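Long-range contacts in LPXTG family cell surface protein Fms2 (Enterococcus faecium DO, PDB 5FCE), which probably mediates bacterial adhesion as a cell-wall-anchored surface protein, represented here by its ligand-binding domain: residues Ser5-Thr10 / Pro25-Lys30; Val37-Thr42 / Val90-Phe95; Gln19-Ile24 / Thr72-Ala77; Glu52-Glu57 / Ser76-Ile81. All coordinates share one frame; numbering follows the deposited sequence.

Contact 1: residues Ser5-Thr10 / Pro25-Lys30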
loop_
_atom_site.group_PDB
_atom_site.type_symbol
_atom_site.label_atom_id
_atom_site.label_comp_id
_atom_site.label_asym_id
_atom_site.label_seq_id
_atom_site.Cartn_x
_atom_site.Cartn_y
_atom_site.Cartn_z
ATOM N N SER A 5 10.174 -4.763 6.816
ATOM C CA SER A 5 9.224 -3.655 6.926
ATOM C C SER A 5 9.423 -2.684 5.776
ATOM O O SER A 5 10.469 -2.682 5.115
ATOM C CB SER A 5 9.366 -2.918 8.255
ATOM O OG SER A 5 10.672 -2.413 8.404
ATOM N N PHE A 6 8.414 -1.848 5.545
ATOM C CA PHE A 6 8.471 -0.841 4.485
ATOM C C PHE A 6 8.235 0.551 5.047
ATOM O O PHE A 6 7.394 0.741 5.931
ATOM C CB PHE A 6 7.401 -1.118 3.412
ATOM C CG PHE A 6 7.566 -2.433 2.702
ATOM C CD1 PHE A 6 8.412 -2.550 1.594
ATOM C CD2 PHE A 6 6.869 -3.557 3.133
ATOM C CE1 PHE A 6 8.556 -3.784 0.931
ATOM C CE2 PHE A 6 7.020 -4.781 2.493
ATOM C CZ PHE A 6 7.875 -4.897 1.390
ATOM N N THR A 7 8.971 1.529 4.532
ATOM C CA THR A 7 8.673 2.924 4.831
ATOM C C THR A 7 8.110 3.535 3.555
ATOM O O THR A 7 8.344 3.013 2.465
ATOM C CB THR A 7 9.938 3.674 5.294
ATOM O OG1 THR A 7 9.627 5.039 5.609
ATOM C CG2 THR A 7 10.946 3.665 4.206
ATOM N N VAL A 8 7.357 4.624 3.685
ATOM C CA VAL A 8 6.773 5.286 2.526
ATOM C C VAL A 8 6.901 6.778 2.700
ATOM O O VAL A 8 6.569 7.300 3.766
ATOM C CB VAL A 8 5.268 4.951 2.372
ATOM C CG1 VAL A 8 4.649 5.726 1.198
ATOM C CG2 VAL A 8 5.077 3.481 2.169
ATOM N N LYS A 9 7.389 7.462 1.667
ATOM C CA LYS A 9 7.297 8.916 1.626
ATOM C C LYS A 9 5.906 9.270 1.117
ATOM O O LYS A 9 5.634 9.195 -0.081
ATOM C CB LYS A 9 8.354 9.512 0.698
ATOM C CG LYS A 9 9.760 9.535 1.278
ATOM C CD LYS A 9 10.710 10.256 0.321
ATOM C CE LYS A 9 12.159 10.136 0.772
ATOM N NZ LYS A 9 13.113 10.369 -0.356
ATOM N N THR A 10 5.019 9.640 2.032
ATOM C CA THR A 10 3.592 9.734 1.712
ATOM C C THR A 10 3.249 10.740 0.610
ATOM O O THR A 10 2.274 10.534 -0.122
ATOM C CB THR A 10 2.739 10.001 2.971
ATOM O OG1 THR A 10 3.072 11.279 3.528
ATOM C CG2 THR A 10 2.980 8.922 4.022
ATOM N N PRO A 25 5.013 4.075 -3.565
ATOM C CA PRO A 25 6.422 3.683 -3.569
ATOM C C PRO A 25 6.827 3.233 -2.178
ATOM O O PRO A 25 6.821 4.041 -1.242
ATOM C CB PRO A 25 7.152 4.978 -3.956
ATOM C CG PRO A 25 6.184 6.103 -3.640
ATOM C CD PRO A 25 4.832 5.513 -3.303
ATOM N N VAL A 26 7.143 1.953 -2.034
ATOM C CA VAL A 26 7.580 1.449 -0.739
ATOM C C VAL A 26 9.082 1.204 -0.734
ATOM O O VAL A 26 9.673 0.846 -1.753
ATOM C CB VAL A 26 6.819 0.163 -0.328
ATOM C CG1 VAL A 26 5.301 0.404 -0.380
ATOM C CG2 VAL A 26 7.181 -0.994 -1.240
ATOM N N LYS A 27 9.702 1.439 0.414
ATOM C CA LYS A 27 11.134 1.169 0.578
ATOM C C LYS A 27 11.336 0.081 1.629
ATOM O O LYS A 27 11.049 0.277 2.812
ATOM C CB LYS A 27 11.888 2.448 0.967
ATOM C CG LYS A 27 13.403 2.265 1.073
ATOM C CD LYS A 27 14.159 3.567 1.347
ATOM C CE LYS A 27 14.002 4.038 2.789
ATOM N NZ LYS A 27 15.190 4.783 3.335
ATOM N N PRO A 28 11.818 -1.093 1.199
ATOM C CA PRO A 28 12.011 -2.174 2.170
ATOM C C PRO A 28 13.253 -1.951 3.016
ATOM O O PRO A 28 14.185 -1.274 2.568
ATOM C CB PRO A 28 12.206 -3.411 1.298
ATOM C CG PRO A 28 12.660 -2.896 -0.047
ATOM C CD PRO A 28 12.208 -1.464 -0.175
ATOM N N ASN A 29 13.277 -2.533 4.210
ATOM C CA ASN A 29 14.433 -2.397 5.087
ATOM C C ASN A 29 15.481 -3.476 4.826
ATOM O O ASN A 29 16.624 -3.371 5.274
ATOM C CB ASN A 29 14.016 -2.410 6.565
ATOM C CG ASN A 29 13.512 -3.772 7.024
ATOM O OD1 ASN A 29 12.916 -4.518 6.249
ATOM N ND2 ASN A 29 13.744 -4.095 8.295
ATOM N N LYS A 30 15.081 -4.503 4.088
ATOM C CA LYS A 30 15.968 -5.617 3.789
ATOM C C LYS A 30 15.603 -6.176 2.432
ATOM O O LYS A 30 14.536 -5.863 1.898
ATOM C CB LYS A 30 15.843 -6.694 4.864
ATOM C CG LYS A 30 14.457 -7.285 4.970
ATOM C CD LYS A 30 14.385 -8.305 6.093
ATOM C CE LYS A 30 15.349 -9.460 5.847
ATOM N NZ LYS A 30 14.910 -10.701 6.548
HETATM O O HOH W 1 8.706 6.152 -0.593
#
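Phe-6 and Val-26 meet because the Phe-6 ring is turned anti to its own carbonyl carbon (chi1 -62°), which carries CD1 to 3.5 Å from Val-26 CG2. The ring lies obliquely to this methyl and also approaches Pro-28, with Phe-6 CE1 3.7 Å from Pro-28 CB. A second torsion acts one pair further along, at Ser-5 and Asn-29. Asn-29 tucks CG between its backbone N and carbonyl carbon (chi1 69°), and OD1 thereby receives the amide of Ser-5, with Ser-5 N to Asn-29 OD1 at 2.8 Å. That donor stands 60° out of the plane of the Asn-29 amide, so the bond is not made to a lone pair. Asn-29 N returns a bond to Ser-5 O at 3.0 Å, and the loop ends are thus tied twice.

On the far side of Phe-6 and Pro-28, Thr-7 and Lys-27 form the antiparallel hydrogen-bonded pair, each giving its N-H to the other's carbonyl (Lys-27 N to Thr-7 O, 2.9 Å). Their side chains lie alongside one another, and the fit is tight: Thr-7 CG2 is only 3.4 Å from Lys-27 CE. Past the strand a water takes over, accepting from Lys-9 N and donating to Pro-25 O. Phe-6 continues inward to an edge-to-face meeting with Trp-65.

Strand 6-7 thus pairs with the later part of strand 21-28, and the two faces of the pairing differ in chemistry: Phe-6 and Pro-28 are buried in the apolar interior, while Thr-7 and Lys-27 form an exposed outer surface.

Contact 2: residues Val37-Thr42 / Val90-Phe95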
loop_
_atom_site.group_PDB
_atom_site.type_symbol
_atom_site.label_atom_id
_atom_site.label_comp_id
_atom_site.label_asym_id
_atom_site.label_seq_id
_atom_site.Cartn_x
_atom_site.Cartn_y
_atom_site.Cartn_z
ATOM N N VAL A 37 2.607 -12.249 -3.136
ATOM C CA VAL A 37 2.479 -11.041 -2.337
ATOM C C VAL A 37 1.045 -10.517 -2.490
ATOM O O VAL A 37 0.455 -10.635 -3.557
ATOM C CB VAL A 37 3.527 -9.992 -2.771
ATOM C CG1 VAL A 37 3.263 -8.631 -2.134
ATOM C CG2 VAL A 37 4.934 -10.473 -2.413
ATOM N N HIS A 38 0.477 -9.996 -1.410
ATOM C CA HIS A 38 -0.872 -9.427 -1.442
ATOM C C HIS A 38 -0.830 -8.142 -0.646
ATOM O O HIS A 38 -0.604 -8.174 0.564
ATOM C CB HIS A 38 -1.853 -10.399 -0.788
ATOM C CG HIS A 38 -3.265 -9.900 -0.721
ATOM N ND1 HIS A 38 -4.182 -10.402 0.178
ATOM C CD2 HIS A 38 -3.925 -8.968 -1.450
ATOM C CE1 HIS A 38 -5.345 -9.802 -0.000
ATOM N NE2 HIS A 38 -5.214 -8.920 -0.976
ATOM N N ALA A 39 -1.032 -7.012 -1.313
ATOM C CA ALA A 39 -0.955 -5.724 -0.632
ATOM C C ALA A 39 -2.355 -5.147 -0.489
ATOM O O ALA A 39 -3.117 -5.113 -1.455
ATOM C CB ALA A 39 -0.056 -4.785 -1.395
ATOM N N VAL A 40 -2.705 -4.723 0.723
ATOM C CA VAL A 40 -4.060 -4.250 0.997
ATOM C C VAL A 40 -4.007 -2.856 1.615
ATOM O O VAL A 40 -3.374 -2.655 2.654
ATOM C CB VAL A 40 -4.835 -5.211 1.936
ATOM C CG1 VAL A 40 -6.222 -4.653 2.246
ATOM C CG2 VAL A 40 -4.966 -6.594 1.315
ATOM N N LEU A 41 -4.651 -1.890 0.964
ATOM C CA LEU A 41 -4.777 -0.550 1.531
ATOM C C LEU A 41 -6.077 -0.508 2.340
ATOM O O LEU A 41 -7.142 -0.873 1.835
ATOM C CB LEU A 41 -4.814 0.472 0.400
ATOM C CG LEU A 41 -4.405 1.919 0.628
ATOM C CD1 LEU A 41 -3.036 2.012 1.285
ATOM C CD2 LEU A 41 -4.416 2.647 -0.717
ATOM N N THR A 42 -5.996 -0.093 3.598
ATOM C CA THR A 42 -7.153 -0.194 4.482
ATOM C C THR A 42 -7.321 1.061 5.329
ATOM O O THR A 42 -6.348 1.785 5.567
ATOM C CB THR A 42 -7.034 -1.444 5.391
ATOM O OG1 THR A 42 -8.150 -1.512 6.282
ATOM C CG2 THR A 42 -5.754 -1.388 6.195
ATOM N N VAL A 90 -4.922 5.618 7.353
ATOM C CA VAL A 90 -4.823 4.687 6.234
ATOM C C VAL A 90 -3.556 3.869 6.418
ATOM O O VAL A 90 -2.480 4.438 6.604
ATOM C CB VAL A 90 -4.774 5.425 4.881
ATOM C CG1 VAL A 90 -4.544 4.439 3.736
ATOM C CG2 VAL A 90 -6.051 6.218 4.655
ATOM N N ASP A 91 -3.684 2.545 6.388
ATOM C CA ASP A 91 -2.524 1.666 6.503
ATOM C C ASP A 91 -2.359 0.828 5.242
ATOM O O ASP A 91 -3.338 0.572 4.525
ATOM C CB ASP A 91 -2.665 0.703 7.691
ATOM C CG ASP A 91 -2.706 1.409 9.035
ATOM O OD1 ASP A 91 -2.161 2.519 9.162
ATOM O OD2 ASP A 91 -3.293 0.838 9.981
ATOM N N LEU A 92 -1.121 0.404 4.985
ATOM C CA LEU A 92 -0.837 -0.580 3.941
ATOM C C LEU A 92 -0.355 -1.866 4.594
ATOM O O LEU A 92 0.615 -1.862 5.351
ATOM C CB LEU A 92 0.234 -0.059 2.974
ATOM C CG LEU A 92 0.639 -1.017 1.850
ATOM C CD1 LEU A 92 -0.479 -1.141 0.789
ATOM C CD2 LEU A 92 1.980 -0.589 1.219
ATOM N N ILE A 93 -1.046 -2.961 4.313
ATOM C CA ILE A 93 -0.657 -4.255 4.849
ATOM C C ILE A 93 -0.062 -5.068 3.703
ATOM O O ILE A 93 -0.682 -5.210 2.644
ATOM C CB ILE A 93 -1.880 -4.974 5.455
ATOM C CG1 ILE A 93 -2.501 -4.119 6.567
ATOM C CG2 ILE A 93 -1.496 -6.350 6.034
ATOM C CD1 ILE A 93 -3.743 -4.766 7.203
ATOM N N VAL A 94 1.154 -5.563 3.894
ATOM C CA VAL A 94 1.803 -6.365 2.862
ATOM C C VAL A 94 1.972 -7.784 3.350
ATOM O O VAL A 94 2.699 -8.037 4.324
ATOM C CB VAL A 94 3.175 -5.817 2.465
ATOM C CG1 VAL A 94 3.755 -6.646 1.322
ATOM C CG2 VAL A 94 3.042 -4.372 2.028
ATOM N N PHE A 95 1.274 -8.693 2.680
ATOM C CA PHE A 95 1.416 -10.122 2.939
ATOM C C PHE A 95 2.434 -10.676 1.961
ATOM O O PHE A 95 2.399 -10.339 0.774
ATOM C CB PHE A 95 0.075 -10.825 2.714
ATOM C CG PHE A 95 -1.025 -10.353 3.620
ATOM C CD1 PHE A 95 -1.913 -9.369 3.196
ATOM C CD2 PHE A 95 -1.185 -10.901 4.884
ATOM C CE1 PHE A 95 -2.935 -8.940 4.021
ATOM C CE2 PHE A 95 -2.203 -10.471 5.718
ATOM C CZ PHE A 95 -3.083 -9.489 5.284
#
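Phe-95 packs beside His-38, and its side chain can be traced outward along strand 37-42. Phe-95 CB lies 3.5 Å from His-38 O. CG passes His-38 O at 3.8 Å, and CD1 comes nearest of all, 3.2 Å from that same oxygen, which sits in the plane of the ring at its edge. CE1 then reaches Val-40 CG2 at 4.1 Å, and Met-100 of strand 99-103 also touches the side chain. This path follows from CG being anti to the Phe-95 carbonyl carbon (chi1 -61°), which leans the ring across the neighbouring strand. The His-38 and Phe-95 rings are close to parallel, with planes 25° apart, but so slid that they hardly overlap (centroids 5.6 Å apart). Val-40 CG2 lies over one face of the imidazole toward its rim, and His-38 NE2 is hydrogen-bonded to Glu-57.

His-38 O has a second role, accepting Phe-95 N at 2.9 Å. Reciprocal pairs of N-H to carbonyl bonds recur at Val-40 with Ile-93 and at Thr-42 with Asp-91, making six in all. The opposite face carries Ala-39, Leu-41, Leu-92 and Val-94. There Leu-41 CD1 meets Val-90 CG1 at 3.8 Å and Leu-92 CD1 at 4.1 Å, all in the buried core.

With strand directions 168° apart and an unbroken register, this is a regular antiparallel pair. It forms the centre of the four-stranded sheet 54-60, 36-42, 91-96, 99-103, consistent with one wall of the flattened barrel described for this ligand-binding domain, whose sequence family is named immunoglobulin-like.

Contact 3: residues Gln19-Ile24 / Thr72-Ala77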
loop_
_atom_site.group_PDB
_atom_site.type_symbol
_atom_site.label_atom_id
_atom_site.label_comp_id
_atom_site.label_asym_id
_atom_site.label_seq_id
_atom_site.Cartn_x
_atom_site.Cartn_y
_atom_site.Cartn_z
ATOM N N GLN A 19 -7.651 7.009 -13.890
ATOM C CA GLN A 19 -7.623 5.554 -13.906
ATOM C C GLN A 19 -8.152 4.934 -12.619
ATOM O O GLN A 19 -8.353 3.714 -12.554
ATOM C CB GLN A 19 -6.216 5.036 -14.205
ATOM C CG GLN A 19 -5.719 5.330 -15.630
ATOM C CD GLN A 19 -6.700 4.913 -16.736
ATOM O OE1 GLN A 19 -7.533 4.010 -16.565
ATOM N NE2 GLN A 19 -6.603 5.583 -17.883
ATOM N N GLN A 20 -8.415 5.779 -11.624
ATOM C CA GLN A 20 -8.741 5.312 -10.278
ATOM C C GLN A 20 -7.694 4.300 -9.841
ATOM O O GLN A 20 -8.019 3.170 -9.475
ATOM C CB GLN A 20 -10.149 4.712 -10.205
ATOM C CG GLN A 20 -11.267 5.736 -10.326
ATOM C CD GLN A 20 -12.636 5.078 -10.446
ATOM O OE1 GLN A 20 -13.069 4.709 -11.541
ATOM N NE2 GLN A 20 -13.311 4.909 -9.318
ATOM N N VAL A 21 -6.429 4.710 -9.915
ATOM C CA VAL A 21 -5.318 3.870 -9.490
ATOM C C VAL A 21 -4.485 4.628 -8.457
ATOM O O VAL A 21 -4.214 5.818 -8.625
ATOM C CB VAL A 21 -4.442 3.449 -10.697
ATOM C CG1 VAL A 21 -3.148 2.785 -10.231
ATOM C CG2 VAL A 21 -5.228 2.516 -11.612
ATOM N N ILE A 22 -4.107 3.934 -7.384
ATOM C CA ILE A 22 -3.207 4.479 -6.386
ATOM C C ILE A 22 -1.836 3.845 -6.540
ATOM O O ILE A 22 -1.705 2.613 -6.557
ATOM C CB ILE A 22 -3.724 4.241 -4.955
ATOM C CG1 ILE A 22 -5.091 4.909 -4.783
ATOM C CG2 ILE A 22 -2.720 4.770 -3.924
ATOM C CD1 ILE A 22 -5.829 4.548 -3.498
ATOM N N THR A 23 -0.821 4.691 -6.678
ATOM C CA THR A 23 0.554 4.238 -6.815
ATOM C C THR A 23 1.320 4.546 -5.523
ATOM O O THR A 23 1.345 5.695 -5.054
ATOM C CB THR A 23 1.219 4.906 -8.038
ATOM O OG1 THR A 23 0.543 4.472 -9.232
ATOM C CG2 THR A 23 2.668 4.531 -8.127
ATOM N N ILE A 24 1.933 3.515 -4.944
ATOM C CA ILE A 24 2.627 3.642 -3.662
ATOM C C ILE A 24 4.058 3.158 -3.759
ATOM O O ILE A 24 4.309 1.970 -3.986
ATOM C CB ILE A 24 1.940 2.816 -2.559
ATOM C CG1 ILE A 24 0.474 3.214 -2.433
ATOM C CG2 ILE A 24 2.636 3.025 -1.230
ATOM C CD1 ILE A 24 -0.366 2.269 -1.587
ATOM N N THR A 72 7.408 -0.063 -6.536
ATOM C CA THR A 72 6.143 0.596 -6.788
ATOM C C THR A 72 4.970 -0.375 -6.811
ATOM O O THR A 72 4.912 -1.276 -7.639
ATOM C CB THR A 72 6.191 1.385 -8.093
ATOM O OG1 THR A 72 7.056 2.516 -7.920
ATOM C CG2 THR A 72 4.820 1.872 -8.439
ATOM N N ILE A 73 4.043 -0.180 -5.884
ATOM C CA ILE A 73 2.812 -0.952 -5.841
ATOM C C ILE A 73 1.696 -0.133 -6.478
ATOM O O ILE A 73 1.566 1.074 -6.225
ATOM C CB ILE A 73 2.437 -1.322 -4.397
ATOM C CG1 ILE A 73 3.548 -2.174 -3.776
ATOM C CG2 ILE A 73 1.114 -2.080 -4.360
ATOM C CD1 ILE A 73 3.438 -2.367 -2.268
HETATM N N MSE A 74 0.903 -0.786 -7.321
HETATM C CA MSE A 74 -0.218 -0.119 -7.966
HETATM C C MSE A 74 -1.497 -0.798 -7.535
HETATM O O MSE A 74 -1.634 -2.024 -7.669
HETATM C CB MSE A 74 -0.072 -0.185 -9.480
HETATM C CG MSE A 74 1.242 0.398 -9.986
HETATM SE SE MSE A 74 1.234 0.407 -11.945
HETATM C CE MSE A 74 -0.643 -0.100 -12.238
ATOM N N ILE A 75 -2.428 -0.001 -7.016
ATOM C CA ILE A 75 -3.685 -0.515 -6.476
ATOM C C ILE A 75 -4.917 0.161 -7.093
ATOM O O ILE A 75 -5.000 1.392 -7.163
ATOM C CB ILE A 75 -3.699 -0.375 -4.936
ATOM C CG1 ILE A 75 -2.776 -1.430 -4.300
ATOM C CG2 ILE A 75 -5.092 -0.552 -4.394
ATOM C CD1 ILE A 75 -2.568 -1.267 -2.787
ATOM N N SER A 76 -5.885 -0.636 -7.542
ATOM C CA SER A 76 -7.126 -0.062 -8.064
ATOM C C SER A 76 -7.929 0.545 -6.909
ATOM O O SER A 76 -8.169 -0.125 -5.913
ATOM C CB SER A 76 -7.924 -1.154 -8.780
ATOM O OG SER A 76 -9.134 -0.660 -9.304
ATOM N N ALA A 77 -8.339 1.811 -7.027
ATOM C CA ALA A 77 -9.044 2.499 -5.934
ATOM C C ALA A 77 -10.530 2.143 -5.856
ATOM O O ALA A 77 -11.275 2.378 -6.806
ATOM C CB ALA A 77 -8.891 4.022 -6.084
HETATM O O HOH W 2 -12.395 5.454 -6.780
HETATM O O HOH W 3 -8.966 1.097 -11.312
#
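Gln-20 meets Ala-77 through a backbone turned to positive phi (50°), the distinctive feature here: Gln-20 and Val-21 both face Asp-16 and make a G1 beta bulge. Gln-20 O is gripped twice. Ala-77 N donates to Gln-20 O at 2.8 Å from a position 42° out of the carbonyl plane, and a water that also bonds Ser-76 OG donates to the same oxygen. A second water accepts from Gln-20 NE2 and donates to Ala-77 O, so this end of the pairing is held by two waters as well as by the direct bond.

Beyond the bulge the strands run antiparallel at 159°. Ile-22 with Ile-75 and Ile-24 with Ile-73 form reciprocal hydrogen-bonded pairs, the shortest bond being Ile-22 N to Ile-75 O at 2.7 Å. Their side chains share a face: Ile-22 CD1 meets Ala-77 CB at 4.0 Å, and Ile-24 CD1 lies 4.3 Å from Ile-75 CD1. The other face carries Val-21, Thr-23, selenomethionine Met-74 and Ser-76. On that side Thr-23 holds CG2 anti to its backbone N, bringing the methyl unusually close to Thr-72 CG2, at 3.4 Å.

The chemistry is thus two-sided. Branched aliphatic carbons turn inward to Leu-41 and Val-58 of the facing sheet, and the outer side mixes hydroxyls with the apolar Val-21 and Met-74. Five direct backbone bonds join the two segments, while Thr-23 turns its backbone to Val-14 on the other side.

Contact 4: residues Glu52-Glu57 / Ser76-Ile81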
loop_
_atom_site.group_PDB
_atom_site.type_symbol
_atom_site.label_atom_id
_atom_site.label_comp_id
_atom_site.label_asym_id
_atom_site.label_seq_id
_atom_site.Cartn_x
_atom_site.Cartn_y
_atom_site.Cartn_z
ATOM N N GLU A 52 -10.932 -6.183 5.888
ATOM C CA GLU A 52 -11.964 -5.215 6.251
ATOM C C GLU A 52 -11.547 -3.811 5.825
ATOM O O GLU A 52 -10.349 -3.523 5.690
ATOM C CB GLU A 52 -12.209 -5.233 7.765
ATOM C CG GLU A 52 -12.796 -6.533 8.314
ATOM C CD GLU A 52 -12.909 -6.527 9.831
ATOM O OE1 GLU A 52 -13.199 -5.451 10.401
ATOM O OE2 GLU A 52 -12.711 -7.595 10.460
ATOM N N LYS A 53 -12.546 -2.952 5.621
ATOM C CA LYS A 53 -12.343 -1.546 5.288
ATOM C C LYS A 53 -11.316 -1.343 4.177
ATOM O O LYS A 53 -10.389 -0.538 4.306
ATOM C CB LYS A 53 -11.984 -0.750 6.544
ATOM C CG LYS A 53 -13.151 -0.621 7.528
ATOM C CD LYS A 53 -12.663 -0.066 8.865
ATOM C CE LYS A 53 -13.770 -0.049 9.915
ATOM N NZ LYS A 53 -13.264 0.355 11.273
ATOM N N VAL A 54 -11.509 -2.077 3.083
ATOM C CA VAL A 54 -10.567 -2.089 1.964
ATOM C C VAL A 54 -10.717 -0.873 1.053
ATOM O O VAL A 54 -11.790 -0.609 0.514
ATOM C CB VAL A 54 -10.716 -3.395 1.151
ATOM C CG1 VAL A 54 -9.762 -3.418 -0.040
ATOM C CG2 VAL A 54 -10.451 -4.586 2.062
ATOM N N ILE A 55 -9.625 -0.141 0.877
ATOM C CA ILE A 55 -9.582 0.971 -0.059
ATOM C C ILE A 55 -9.154 0.395 -1.402
ATOM O O ILE A 55 -9.577 0.852 -2.470
ATOM C CB ILE A 55 -8.582 2.030 0.446
ATOM C CG1 ILE A 55 -9.076 2.621 1.773
ATOM C CG2 ILE A 55 -8.347 3.146 -0.590
ATOM C CD1 ILE A 55 -7.968 3.349 2.560
ATOM N N GLY A 56 -8.313 -0.634 -1.344
ATOM C CA GLY A 56 -7.942 -1.358 -2.544
ATOM C C GLY A 56 -6.902 -2.412 -2.248
ATOM O O GLY A 56 -6.312 -2.419 -1.164
ATOM N N GLU A 57 -6.673 -3.302 -3.210
ATOM C CA GLU A 57 -5.742 -4.405 -3.020
ATOM C C GLU A 57 -5.182 -4.908 -4.344
ATOM O O GLU A 57 -5.775 -4.705 -5.401
ATOM C CB GLU A 57 -6.408 -5.561 -2.259
ATOM C CG GLU A 57 -7.572 -6.183 -3.004
ATOM C CD GLU A 57 -8.315 -7.225 -2.189
ATOM O OE1 GLU A 57 -7.687 -7.897 -1.336
ATOM O OE2 GLU A 57 -9.537 -7.378 -2.425
ATOM N N SER A 76 -5.885 -0.636 -7.542
ATOM C CA SER A 76 -7.126 -0.062 -8.064
ATOM C C SER A 76 -7.929 0.545 -6.909
ATOM O O SER A 76 -8.169 -0.125 -5.913
ATOM C CB SER A 76 -7.924 -1.154 -8.780
ATOM O OG SER A 76 -9.134 -0.660 -9.304
ATOM N N ALA A 77 -8.339 1.811 -7.027
ATOM C CA ALA A 77 -9.044 2.499 -5.934
ATOM C C ALA A 77 -10.530 2.143 -5.856
ATOM O O ALA A 77 -11.275 2.378 -6.806
ATOM C CB ALA A 77 -8.891 4.022 -6.084
ATOM N N GLU A 78 -10.971 1.635 -4.708
ATOM C CA GLU A 78 -12.376 1.265 -4.530
ATOM C C GLU A 78 -13.165 2.314 -3.735
ATOM O O GLU A 78 -14.376 2.168 -3.524
ATOM C CB GLU A 78 -12.466 -0.120 -3.866
ATOM C CG GLU A 78 -11.604 -1.171 -4.577
ATOM C CD GLU A 78 -11.624 -2.546 -3.911
ATOM O OE1 GLU A 78 -12.329 -2.726 -2.887
ATOM O OE2 GLU A 78 -10.942 -3.467 -4.435
ATOM N N LEU A 79 -12.463 3.359 -3.294
ATOM C CA LEU A 79 -13.057 4.523 -2.633
ATOM C C LEU A 79 -12.477 5.764 -3.296
ATOM O O LEU A 79 -11.301 5.780 -3.691
ATOM C CB LEU A 79 -12.722 4.573 -1.133
ATOM C CG LEU A 79 -13.477 3.707 -0.125
ATOM C CD1 LEU A 79 -12.991 3.998 1.305
ATOM C CD2 LEU A 79 -14.966 3.958 -0.221
ATOM N N SER A 80 -13.300 6.801 -3.418
ATOM C CA SER A 80 -12.873 8.045 -4.057
ATOM C C SER A 80 -11.839 8.724 -3.181
ATOM O O SER A 80 -11.743 8.424 -1.996
ATOM C CB SER A 80 -14.049 8.990 -4.209
ATOM O OG SER A 80 -14.449 9.461 -2.935
ATOM N N ILE A 81 -11.078 9.657 -3.744
ATOM C CA ILE A 81 -10.040 10.306 -2.947
ATOM C C ILE A 81 -10.661 11.159 -1.833
ATOM O O ILE A 81 -10.129 11.210 -0.727
ATOM C CB ILE A 81 -9.031 11.084 -3.817
ATOM C CG1 ILE A 81 -7.897 11.667 -2.952
ATOM C CG2 ILE A 81 -9.739 12.186 -4.617
ATOM C CD1 ILE A 81 -7.023 10.589 -2.276
HETATM O O HOH W 4 -8.490 -2.931 -5.440
HETATM O O HOH W 5 -5.773 -3.412 -7.874
HETATM O O HOH W 6 -10.681 -6.138 -4.373
#
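Ile-55 O accepts Glu-78 N at 2.8 Å, the one direct hydrogen bond between the segments, and the donor lies nearly along the carbonyl axis. The acceptor belongs to a classic beta bulge, in which Ile-55 and Gly-56 both face Leu-41. Here strand 54-60 turns a corner, and the loop leading from strand 71-76 to helix 81-85 is docked against that corner.

Glu-78 wraps the same carbonyl, its CB 3.4 Å from Ile-55 O. With CG anti to its carbonyl carbon (chi1 -51°) and the chain extended beyond, the carboxylate passes beside Gly-56 and sets OE1 3.9 Å from Val-54 CG1. Gly-56, having no side chain, lets the backbones come close: its CA makes a C-H...O contact with Ser-76 O at 3.6 Å. On the apolar side Ile-55 and Leu-79 cross at about a right angle, CG1 of Ile-55 being 4.2 Å from Leu-79 CD1, and Ile-84 of the helix touches both. Ser-80 caps that helix through Glu-83 N.

Solvent completes the polar side. One water bridges Glu-57 O and Ser-76 N. Another accepts from Glu-57 N and lies within bonding distance of Ser-76 O and Glu-78 OE2, among more acceptors than it can serve at once. Glu-57 OE1 is taken by His-38. The two acidic groups, whose like charges probably disfavour closer approach, are spanned by a water that donates to Glu-57 OE2 at 2.6 Å and to Glu-78 OE2 at 2.7 Å.

How the contacts relate
Contacts 1 and 3 lie in one mixed sheet and share strand 21-28, which pairs with strand 6-7 in the first and strand 71-76 in the second; their centres are about 16 Å apart. Contact 2 forms the middle of the four-stranded sheet, about 12 Å between centres from each, and packs on both: Leu-92 CD2 meets Val-26 CG1 at 3.8 Å, and Leu-41 CD2 meets Ile-22 CD1 at 3.7 Å. Contact 4 docks the loop after strand 71-76 against the corner of strand 54-60, sharing Ser-76 and Ala-77 with contact 3. In sequence, contact 1 closes before contact 2 opens, contact 3 crosses both, and contact 4 nests within contact 2, consistent with two sheets packed face to face in a flattened barrel.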